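Local structure of CLIP-associating protein (Drosophila melanogaster, 4G3A) at residues T191-Y196 with E222-Q227; P172-L177 with D211-S216. The protein tracks microtubule plus ends and promotes the stabilization of dynamic microtubules, acting in mitotic spindle formation, and is represented here by its N-terminal TOG-like domain. All blocks are in the same frame, centred on the assembly; numbering follows the deposited sequence.

Interaction 1 of 2, residues T191-Y196 with E222-Q227; sequences TLVEIY and EQKFDQ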
ATOM      1  N   THR A 191       2.571  14.591   6.712  1.00 32.48           N
ATOM      2  CA  THR A 191       3.276  13.375   7.134  1.00 30.45           C
ATOM      3  C   THR A 191       4.257  13.649   8.280  1.00 33.10           C
ATOM      4  O   THR A 191       4.346  12.879   9.241  1.00 34.03           O
ATOM      5  CB  THR A 191       4.050  12.717   5.955  1.00 32.84           C
ATOM      6  OG1 THR A 191       3.133  12.327   4.933  1.00 36.25           O
ATOM      7  CG2 THR A 191       4.817  11.501   6.427  1.00 24.61           C
ATOM      8  N   LEU A 192       4.999  14.749   8.174  1.00 29.44           N
ATOM      9  CA  LEU A 192       5.906  15.157   9.249  1.00 25.56           C
ATOM     10  C   LEU A 192       5.120  15.489  10.517  1.00 31.28           C
ATOM     11  O   LEU A 192       5.553  15.187  11.634  1.00 26.73           O
ATOM     12  CB  LEU A 192       6.744  16.350   8.810  1.00 27.45           C
ATOM     13  CG  LEU A 192       7.753  15.974   7.720  1.00 29.35           C
ATOM     14  CD1 LEU A 192       8.357  17.231   7.128  1.00 29.61           C
ATOM     15  CD2 LEU A 192       8.835  15.059   8.296  1.00 27.49           C
ATOM     16  N   VAL A 193       3.955  16.091  10.334  1.00 33.65           N
ATOM     17  CA  VAL A 193       3.091  16.402  11.461  1.00 37.50           C
ATOM     18  C   VAL A 193       2.622  15.112  12.138  1.00 35.64           C
ATOM     19  O   VAL A 193       2.676  15.000  13.364  1.00 34.02           O
ATOM     20  CB  VAL A 193       1.901  17.301  11.042  1.00 40.16           C
ATOM     21  CG1 VAL A 193       0.867  17.388  12.160  1.00 48.94           C
ATOM     22  CG2 VAL A 193       2.394  18.695  10.664  1.00 33.78           C
ATOM     23  N   GLU A 194       2.206  14.127  11.342  1.00 33.75           N
ATOM     24  CA  GLU A 194       1.810  12.823  11.878  1.00 29.77           C
ATOM     25  C   GLU A 194       2.978  12.123  12.575  1.00 33.20           C
ATOM     26  O   GLU A 194       2.793  11.490  13.615  1.00 30.11           O
ATOM     27  CB  GLU A 194       1.251  11.911  10.772  1.00 36.25           C
ATOM     28  CG  GLU A 194       0.159  12.534   9.913  1.00 40.89           C
ATOM     29  CD  GLU A 194      -1.124  12.843  10.681  1.00 48.48           C
ATOM     30  OE1 GLU A 194      -1.329  12.295  11.789  1.00 37.52           O
ATOM     31  OE2 GLU A 194      -1.935  13.638  10.161  1.00 56.39           O
ATOM     32  N   ILE A 195       4.181  12.240  12.006  1.00 33.52           N
ATOM     33  CA  ILE A 195       5.372  11.658  12.623  1.00 27.25           C
ATOM     34  C   ILE A 195       5.674  12.383  13.945  1.00 31.31           C
ATOM     35  O   ILE A 195       6.079  11.770  14.931  1.00 34.31           O
ATOM     36  CB  ILE A 195       6.598  11.727  11.694  1.00 31.54           C
ATOM     37  CG1 ILE A 195       6.521  10.630  10.612  1.00 34.11           C
ATOM     38  CG2 ILE A 195       7.884  11.604  12.503  1.00 33.15           C
ATOM     39  CD1 ILE A 195       7.577  10.807   9.486  1.00 32.76           C
ATOM     40  N   TYR A 196       5.461  13.685  13.974  1.00 30.13           N
ATOM     41  CA  TYR A 196       5.637  14.409  15.238  1.00 33.91           C
ATOM     42  C   TYR A 196       4.797  13.795  16.370  1.00 39.83           C
ATOM     43  O   TYR A 196       5.240  13.722  17.519  1.00 36.40           O
ATOM     44  CB  TYR A 196       5.312  15.890  15.077  1.00 32.16           C
ATOM     45  CG  TYR A 196       5.382  16.670  16.384  1.00 30.74           C
ATOM     46  CD1 TYR A 196       6.598  17.082  16.909  1.00 29.31           C
ATOM     47  CD2 TYR A 196       4.228  16.977  17.083  1.00 36.20           C
ATOM     48  CE1 TYR A 196       6.663  17.789  18.111  1.00 37.62           C
ATOM     49  CE2 TYR A 196       4.277  17.678  18.280  1.00 40.97           C
ATOM     50  CZ  TYR A 196       5.491  18.081  18.792  1.00 40.58           C
ATOM     51  OH  TYR A 196       5.522  18.776  19.985  1.00 34.87           O
ATOM     52  N   GLU A 222       7.058  23.966  12.646  1.00 34.80           N
ATOM     53  CA  GLU A 222       7.064  24.156  14.093  1.00 37.79           C
ATOM     54  C   GLU A 222       5.744  24.729  14.616  1.00 35.79           C
ATOM     55  O   GLU A 222       5.308  24.384  15.714  1.00 35.77           O
ATOM     56  CB  GLU A 222       8.284  24.955  14.558  1.00 43.38           C
ATOM     57  CG  GLU A 222       9.569  24.154  14.393  1.00 42.31           C
ATOM     58  CD  GLU A 222      10.663  24.581  15.347  1.00 50.08           C
ATOM     59  OE1 GLU A 222      10.485  24.400  16.570  1.00 53.58           O
ATOM     60  OE2 GLU A 222      11.711  25.072  14.871  1.00 51.01           O
ATOM     61  N   GLN A 223       5.091  25.574  13.826  1.00 40.05           N
ATOM     62  CA  GLN A 223       3.771  26.058  14.217  1.00 49.15           C
ATOM     63  C   GLN A 223       2.797  24.889  14.284  1.00 42.55           C
ATOM     64  O   GLN A 223       2.026  24.769  15.230  1.00 44.10           O
ATOM     65  CB  GLN A 223       3.258  27.125  13.251  1.00 57.78           C
ATOM     66  CG  GLN A 223       3.849  28.499  13.493  1.00 72.69           C
ATOM     67  CD  GLN A 223       3.503  29.489  12.395  0.37 81.55           C
ATOM     68  OE1 GLN A 223       2.681  29.205  11.521  0.69 87.03           O
ATOM     69  NE2 GLN A 223       4.136  30.657  12.432  1.00 80.23           N
ATOM     70  N   LYS A 224       2.854  24.010  13.290  1.00 35.61           N
ATOM     71  CA  LYS A 224       1.957  22.861  13.278  1.00 31.68           C
ATOM     72  C   LYS A 224       2.210  21.888  14.434  1.00 35.73           C
ATOM     73  O   LYS A 224       1.268  21.323  14.990  1.00 37.82           O
ATOM     74  CB  LYS A 224       1.998  22.165  11.922  1.00 35.72           C
ATOM     75  CG  LYS A 224       1.276  22.962  10.857  1.00 44.93           C
ATOM     76  CD  LYS A 224       1.609  22.488   9.458  1.00 48.29           C
ATOM     77  CE  LYS A 224       0.850  23.301   8.414  1.00 52.00           C
ATOM     78  NZ  LYS A 224      -0.609  22.991   8.427  1.00 49.32           N
ATOM     79  N   PHE A 225       3.470  21.700  14.806  1.00 32.66           N
ATOM     80  CA  PHE A 225       3.786  20.860  15.963  1.00 32.65           C
ATOM     81  C   PHE A 225       3.239  21.478  17.256  1.00 40.28           C
ATOM     82  O   PHE A 225       2.675  20.782  18.100  1.00 36.84           O
ATOM     83  CB  PHE A 225       5.294  20.637  16.090  1.00 36.10           C
ATOM     84  CG  PHE A 225       5.921  19.992  14.876  1.00 35.93           C
ATOM     85  CD1 PHE A 225       7.296  19.998  14.709  1.00 40.85           C
ATOM     86  CD2 PHE A 225       5.134  19.393  13.908  1.00 34.57           C
ATOM     87  CE1 PHE A 225       7.876  19.416  13.604  1.00 34.97           C
ATOM     88  CE2 PHE A 225       5.709  18.805  12.784  1.00 36.23           C
ATOM     89  CZ  PHE A 225       7.081  18.814  12.641  1.00 37.83           C
ATOM     90  N   ASP A 226       3.422  22.786  17.405  1.00 34.93           N
ATOM     91  CA  ASP A 226       2.924  23.483  18.583  1.00 42.79           C
ATOM     92  C   ASP A 226       1.433  23.238  18.679  1.00 40.67           C
ATOM     93  O   ASP A 226       0.912  22.945  19.751  1.00 43.25           O
ATOM     94  CB  ASP A 226       3.178  24.987  18.483  1.00 47.42           C
ATOM     95  CG  ASP A 226       4.635  25.348  18.639  1.00 50.95           C
ATOM     96  OD1 ASP A 226       5.390  24.538  19.210  1.00 48.25           O
ATOM     97  OD2 ASP A 226       5.020  26.453  18.201  1.00 55.90           O
ATOM     98  N   GLN A 227       0.756  23.364  17.541  1.00 36.70           N
ATOM     99  CA  GLN A 227      -0.685  23.163  17.487  1.00 44.40           C
ATOM    100  C   GLN A 227      -1.083  21.752  17.938  1.00 48.55           C
ATOM    101  O   GLN A 227      -2.076  21.574  18.657  1.00 45.20           O
ATOM    102  CB  GLN A 227      -1.223  23.470  16.089  1.00 46.93           C
ATOM    103  CG  GLN A 227      -2.733  23.578  16.035  1.00 65.33           C
ATOM    104  CD  GLN A 227      -3.291  24.497  17.122  1.00 81.42           C
ATOM    105  OE1 GLN A 227      -2.801  25.614  17.325  1.00 86.83           O
ATOM    106  NE2 GLN A 227      -4.320  24.027  17.828  1.00 80.04           N
TER
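This is a helix-helix contact at the C-terminal end of the HEAT-repeat array of the TOG-like domain, where helix 182-199 of HEAT 3 packs on helix 215-229. The two segments, T191-Y196 and E222-Q227, run in roughly the same direction, with axes 9.8 Å apart and crossing at -41°. The contact centres on an offset stack of the Y196 and F225 rings. Their planes are only 1° from parallel and their centroids lie 4.5 Å apart. Each ring also takes the other residue's CB over its face: F225 CB sits almost straight above the Y196 ring, 3.6 Å from its centroid, and Y196 CB lies over the F225 ring, 3.9 Å from the centroid. Y196 carries CG anti to the backbone N (chi1 176°), which swings its ring over one face of the F225 ring. The Y196 OH is hydrogen-bonded to D201 OD1. With an alanine here, one face of the F225 ring would probably lose its aromatic cover, and D201 would be left without its hydroxyl partner. F225 also packs on L203, R204 and L207 of helix 203-208. V193 meets the edge of the F225 ring. Its CA lies near the ring plane, 3.8 Å from F225 CE2, and its CG2 touches K224 CB at 3.7 Å.

Interaction 2 of 2, residues P172-L177 with D211-S216; sequences PVCALL and DDVPAS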
ATOM      1  N   PRO A 172      14.129  11.742   3.059  1.00 25.31           N
ATOM      2  CA  PRO A 172      13.300  11.639   1.852  1.00 24.31           C
ATOM      3  C   PRO A 172      11.934  12.322   1.958  1.00 28.33           C
ATOM      4  O   PRO A 172      11.488  12.892   0.963  1.00 25.91           O
ATOM      5  CB  PRO A 172      13.133  10.124   1.649  1.00 22.22           C
ATOM      6  CG  PRO A 172      13.638   9.487   2.886  1.00 27.03           C
ATOM      7  CD  PRO A 172      14.608  10.427   3.510  1.00 23.78           C
ATOM      8  N   VAL A 173      11.269  12.263   3.111  1.00 25.14           N
ATOM      9  CA  VAL A 173      10.003  12.984   3.243  1.00 20.15           C
ATOM     10  C   VAL A 173      10.245  14.498   3.089  1.00 24.45           C
ATOM     11  O   VAL A 173       9.477  15.211   2.439  1.00 26.72           O
ATOM     12  CB  VAL A 173       9.318  12.693   4.590  1.00 21.79           C
ATOM     13  CG1 VAL A 173       8.145  13.661   4.818  1.00 20.75           C
ATOM     14  CG2 VAL A 173       8.861  11.240   4.641  1.00 25.38           C
ATOM     15  N   CYS A 174      11.324  14.991   3.677  1.00 26.61           N
ATOM     16  CA  CYS A 174      11.642  16.411   3.537  1.00 27.32           C
ATOM     17  C   CYS A 174      11.896  16.787   2.073  1.00 30.18           C
ATOM     18  O   CYS A 174      11.491  17.854   1.631  1.00 28.37           O
ATOM     19  CB  CYS A 174      12.817  16.799   4.427  1.00 25.92           C
ATOM     20  SG  CYS A 174      12.385  16.938   6.194  1.00 26.38           S
ATOM     21  N   ALA A 175      12.545  15.900   1.317  1.00 33.64           N
ATOM     22  CA  ALA A 175      12.747  16.134  -0.110  1.00 31.26           C
ATOM     23  C   ALA A 175      11.425  16.362  -0.831  1.00 33.42           C
ATOM     24  O   ALA A 175      11.358  17.146  -1.774  1.00 33.69           O
ATOM     25  CB  ALA A 175      13.507  14.970  -0.750  1.00 28.77           C
ATOM     26  N   LEU A 176      10.375  15.665  -0.401  1.00 28.68           N
ATOM     27  CA  LEU A 176       9.060  15.841  -1.014  1.00 25.64           C
ATOM     28  C   LEU A 176       8.368  17.171  -0.693  1.00 36.50           C
ATOM     29  O   LEU A 176       7.371  17.518  -1.334  1.00 33.22           O
ATOM     30  CB  LEU A 176       8.142  14.654  -0.698  1.00 25.36           C
ATOM     31  CG  LEU A 176       8.574  13.340  -1.372  1.00 27.91           C
ATOM     32  CD1 LEU A 176       7.507  12.279  -1.196  1.00 22.92           C
ATOM     33  CD2 LEU A 176       8.864  13.555  -2.848  1.00 31.57           C
ATOM     34  N   LEU A 177       8.885  17.914   0.295  1.00 28.60           N
ATOM     35  CA  LEU A 177       8.410  19.279   0.531  1.00 29.17           C
ATOM     36  C   LEU A 177       8.615  20.155  -0.704  1.00 34.22           C
ATOM     37  O   LEU A 177       7.845  21.080  -0.940  1.00 41.23           O
ATOM     38  CB  LEU A 177       9.115  19.922   1.742  1.00 32.58           C
ATOM     39  CG  LEU A 177       8.774  19.321   3.109  1.00 30.96           C
ATOM     40  CD1 LEU A 177       9.678  19.884   4.209  1.00 25.10           C
ATOM     41  CD2 LEU A 177       7.313  19.568   3.451  1.00 31.11           C
ATOM     42  N   ASP A 211      19.374  20.899   6.006  1.00 85.26           N
ATOM     43  CA  ASP A 211      19.646  22.084   5.190  1.00100.62           C
ATOM     44  C   ASP A 211      18.782  22.102   3.926  1.00 93.27           C
ATOM     45  O   ASP A 211      18.658  23.127   3.257  1.00 97.37           O
ATOM     46  CB  ASP A 211      21.136  22.201   4.853  1.00113.24           C
ATOM     47  CG  ASP A 211      21.691  20.959   4.184  1.00122.01           C
ATOM     48  OD1 ASP A 211      20.947  19.967   4.030  1.00123.67           O
ATOM     49  OD2 ASP A 211      22.882  20.980   3.817  1.00126.69           O
ATOM     50  N   ASP A 212      18.191  20.956   3.615  1.00 82.37           N
ATOM     51  CA  ASP A 212      17.125  20.877   2.633  1.00 78.12           C
ATOM     52  C   ASP A 212      15.995  21.856   2.975  1.00 76.43           C
ATOM     53  O   ASP A 212      15.767  22.829   2.248  1.00 71.44           O
ATOM     54  CB  ASP A 212      16.565  19.448   2.611  1.00 84.30           C
ATOM     55  CG  ASP A 212      15.619  19.190   1.441  1.00 83.23           C
ATOM     56  OD1 ASP A 212      16.062  18.591   0.434  1.00 85.21           O
ATOM     57  OD2 ASP A 212      14.431  19.567   1.539  1.00 76.49           O
ATOM     58  N   VAL A 213      15.329  21.607   4.107  1.00 65.26           N
ATOM     59  CA  VAL A 213      14.148  22.354   4.559  1.00 47.07           C
ATOM     60  C   VAL A 213      14.379  23.859   4.723  1.00 45.30           C
ATOM     61  O   VAL A 213      15.112  24.295   5.618  1.00 44.02           O
ATOM     62  CB  VAL A 213      13.645  21.811   5.909  1.00 39.36           C
ATOM     63  CG1 VAL A 213      12.432  22.589   6.381  1.00 41.71           C
ATOM     64  CG2 VAL A 213      13.333  20.323   5.807  1.00 40.56           C
ATOM     65  N   PRO A 214      13.730  24.668   3.871  1.00 46.82           N
ATOM     66  CA  PRO A 214      13.870  26.125   3.973  1.00 45.54           C
ATOM     67  C   PRO A 214      13.408  26.599   5.348  1.00 39.70           C
ATOM     68  O   PRO A 214      12.506  25.985   5.921  1.00 37.97           O
ATOM     69  CB  PRO A 214      12.919  26.645   2.890  1.00 44.95           C
ATOM     70  CG  PRO A 214      12.781  25.507   1.920  1.00 50.66           C
ATOM     71  CD  PRO A 214      12.840  24.267   2.768  1.00 50.00           C
ATOM     72  N   ALA A 215      14.018  27.665   5.863  1.00 39.86           N
ATOM     73  CA  ALA A 215      13.663  28.182   7.182  1.00 37.11           C
ATOM     74  C   ALA A 215      12.164  28.440   7.265  1.00 39.12           C
ATOM     75  O   ALA A 215      11.539  28.214   8.295  1.00 42.85           O
ATOM     76  CB  ALA A 215      14.442  29.464   7.483  1.00 44.88           C
ATOM     77  N   SER A 216      11.591  28.924   6.171  1.00 39.79           N
ATOM     78  CA  SER A 216      10.174  29.255   6.146  1.00 43.73           C
ATOM     79  C   SER A 216       9.295  28.020   6.414  1.00 45.94           C
ATOM     80  O   SER A 216       8.234  28.115   7.044  1.00 43.57           O
ATOM     81  CB  SER A 216       9.819  29.890   4.803  1.00 48.65           C
ATOM     82  OG  SER A 216      10.189  29.027   3.741  1.00 59.01           O
TER
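This is a small, mostly apolar contact in the C-terminal part of the HEAT-repeat array. P172-L177, which starts on helix 170-175 in HEAT 3, meets D211-S216, the last loop residues and first residues of helix 215-229. No hydrogen bond crosses between the segments. V213 carries the apolar part. Its CG2 methyl reaches the sulfur of C174, with SG to CG2 at 3.5 Å, and also lies 3.8 Å from C174 CB. The same methyl meets the leucine three residues on, L177 CD1, at 4.0 Å. One branch of the valine therefore touches two side chains of the 172-177 segment. CG2 is placed anti to the carbonyl carbon of V213, while CG1 takes the position anti to the backbone N (chi1 180°). C174 and L177 both point their CB toward the 211-216 segment. All three of these residues are buried. L177 also packs on A188 and I189 of helix 182-199, and C174 touches M210, in the same loop just before D211. P214 follows V213 at the N-cap position, and helix 215-229 starts at A215. K217 of that helix donates a hydrogen bond to the carbonyl O of L177, a polar tie beside the apolar one. D212 and A175 lie at the exposed edge. The CB of D212 points toward the 172-177 segment, but the residue is poorly ordered and the placement of its carboxylate is uncertain. As modelled, D212 OD2 stands 3.4 Å from C174 O, two acceptors that make no bond. The carbonyl O of C174 is instead used within its own segment, by L177 N at 2.9 Å.

Overall arrangement
From the N terminus, the chain first passes P172-L177, which starts on helix 170-175, then T191-Y196 on helix 182-199. It continues through helix 203-208 to D211-S216, and ends on helix 215-229 with E222-Q227. Interaction 2 closes a loop of 33 residues and interaction 1 one of 25. The two loops cross, because the segments alternate along the chain. Together they join both helices of HEAT 3 to the last helix and the loop before it. Their centres are 14 Å apart. L192 bridges them: its CG packs on V173 CG1 at 3.7 Å, and its CD1 lies near C174 and L177.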